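Side-chain contact in PRESAN domain-containing protein (Plasmodium falciparum, PDB 7D2W), which is of unknown function but, as a PHIST/PRESAN-family helical bundle with a signal sequence, is probably an exported malaria-parasite protein that binds other proteins: residues K173-K176 / I177-Q181. Residues are numbered along the deposited sequence; the frame is centred on the assembly and turned at random.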
loop_
_atom_site.group_PDB
_atom_site.type_symbol
_atom_site.label_atom_id
_atom_site.label_comp_id
_atom_site.label_asym_id
_atom_site.label_seq_id
_atom_site.Cartn_x
_atom_site.Cartn_y
_atom_site.Cartn_z
ATOM N N LYS A 173 2.514 -5.248 9.639
ATOM C CA LYS A 173 2.451 -6.368 10.577
ATOM C C LYS A 173 3.715 -6.470 11.426
ATOM O O LYS A 173 3.636 -6.626 12.650
ATOM C CB LYS A 173 2.214 -7.677 9.816
ATOM C CG LYS A 173 2.289 -8.935 10.711
ATOM C CD LYS A 173 1.685 -10.161 10.028
ATOM C CE LYS A 173 2.639 -10.741 8.987
ATOM N NZ LYS A 173 2.014 -11.806 8.119
ATOM N N TYR A 174 4.898 -6.412 10.796
ATOM C CA TYR A 174 6.128 -6.622 11.549
ATOM C C TYR A 174 6.589 -5.356 12.250
ATOM O O TYR A 174 7.270 -5.443 13.278
ATOM C CB TYR A 174 7.236 -7.180 10.639
ATOM C CG TYR A 174 6.959 -8.627 10.373
ATOM C CD1 TYR A 174 7.194 -9.583 11.360
ATOM C CD2 TYR A 174 6.371 -9.033 9.184
ATOM C CE1 TYR A 174 6.887 -10.907 11.153
ATOM C CE2 TYR A 174 6.057 -10.364 8.963
ATOM C CZ TYR A 174 6.310 -11.288 9.956
ATOM O OH TYR A 174 5.997 -12.599 9.745
ATOM N N GLU A 175 6.241 -4.179 11.723
ATOM C CA GLU A 175 6.582 -2.958 12.444
ATOM C C GLU A 175 5.944 -2.956 13.823
ATOM O O GLU A 175 6.574 -2.543 14.811
ATOM C CB GLU A 175 6.147 -1.720 11.669
ATOM C CG GLU A 175 6.825 -0.469 12.195
ATOM C CD GLU A 175 6.275 0.805 11.585
ATOM O OE1 GLU A 175 5.454 0.714 10.656
ATOM O OE2 GLU A 175 6.662 1.900 12.039
ATOM N N LYS A 176 4.707 -3.439 13.914
ATOM C CA LYS A 176 4.032 -3.489 15.202
ATOM C C LYS A 176 4.702 -4.499 16.121
ATOM O O LYS A 176 4.994 -4.194 17.284
ATOM C CB LYS A 176 2.556 -3.832 15.012
ATOM C CG LYS A 176 1.728 -2.698 14.443
ATOM C CD LYS A 176 0.239 -3.018 14.469
ATOM C CE LYS A 176 -0.271 -3.446 13.098
ATOM N NZ LYS A 176 -1.511 -2.706 12.716
ATOM N N ILE A 177 4.961 -5.709 15.613
ATOM C CA ILE A 177 5.553 -6.755 16.445
ATOM C C ILE A 177 6.934 -6.336 16.926
ATOM O O ILE A 177 7.254 -6.452 18.114
ATOM C CB ILE A 177 5.618 -8.090 15.685
ATOM C CG1 ILE A 177 4.248 -8.480 15.158
ATOM C CG2 ILE A 177 6.112 -9.193 16.602
ATOM C CD1 ILE A 177 4.323 -9.578 14.127
ATOM N N PHE A 178 7.788 -5.870 16.008
ATOM C CA PHE A 178 9.158 -5.551 16.394
ATOM C C PHE A 178 9.200 -4.386 17.380
ATOM O O PHE A 178 9.959 -4.418 18.353
ATOM C CB PHE A 178 9.999 -5.244 15.157
ATOM C CG PHE A 178 10.334 -6.460 14.327
ATOM C CD1 PHE A 178 10.322 -7.730 14.885
ATOM C CD2 PHE A 178 10.671 -6.324 12.982
ATOM C CE1 PHE A 178 10.634 -8.846 14.121
ATOM C CE2 PHE A 178 10.982 -7.436 12.214
ATOM C CZ PHE A 178 10.960 -8.699 12.788
ATOM N N SER A 179 8.378 -3.358 17.161
ATOM C CA SER A 179 8.366 -2.221 18.075
ATOM C C SER A 179 7.896 -2.632 19.469
ATOM O O SER A 179 8.412 -2.137 20.478
ATOM C CB SER A 179 7.482 -1.109 17.514
ATOM O OG SER A 179 7.823 -0.812 16.171
ATOM N N GLU A 180 6.921 -3.544 19.546
ATOM C CA GLU A 180 6.446 -4.019 20.840
ATOM C C GLU A 180 7.485 -4.905 21.532
ATOM O O GLU A 180 7.601 -4.884 22.765
ATOM C CB GLU A 180 5.114 -4.747 20.633
ATOM C CG GLU A 180 4.634 -5.643 21.768
ATOM C CD GLU A 180 3.269 -6.262 21.471
ATOM O OE1 GLU A 180 2.893 -6.341 20.277
ATOM O OE2 GLU A 180 2.572 -6.664 22.428
ATOM N N GLN A 181 8.266 -5.669 20.759
ATOM C CA GLN A 181 9.334 -6.468 21.348
ATOM C C GLN A 181 10.434 -5.593 21.935
ATOM O O GLN A 181 11.063 -5.975 22.932
ATOM C CB GLN A 181 9.909 -7.429 20.301
ATOM C CG GLN A 181 9.099 -8.706 20.146
ATOM C CD GLN A 181 9.591 -9.598 19.020
ATOM O OE1 GLN A 181 10.248 -9.144 18.082
ATOM N NE2 GLN A 181 9.254 -10.875 19.101
#
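Tyr174 meets both Ile177 and Phe178 along the last turns of helix 149-181. Ile177 CD1 lies 4.0 Å from Tyr174 CD1, the two side chains running alongside each other. The same methyl lies 4.0 Å from Lys173 CG, over the notch between the lysine stem and the tyrosine ring, and touches both. Ile177 places it there with CG1 beside its own backbone N and anti to the carbonyl carbon (chi1 -55°). The rings of Tyr174 and Phe178 meet obliquely, centroids 5.8 Å apart and planes at 40°, with Phe178 CE2 4.1 Å from Tyr174 CB. In the four-helix bundle this pair faces inward: both side chains touch Cys120 of helix 117-144, Tyr174 also Leu90 and Phe178 Ile93 of helix 65-93. Asp123 OD2 accepts a hydrogen bond from Tyr174 OH and forms a salt bridge with Lys173 NZ, tying the polar ends of neighbouring residues to helix 117-144.

Among the hydrogen bonds, Phe178 N reaches Tyr174 O at 2.8 Å and Glu180 N reaches Lys176 O at 3.0 Å. Ile177 N to Lys173 O is weak. Glu175 O accepts from Ser179 N at 3.1 Å; an added approach by Ser179 OG belongs to one of two conformers and is doubtful. On this side of the helix Ser179 packs against Val172 of the second subunit, and Glu175 against its Thr168.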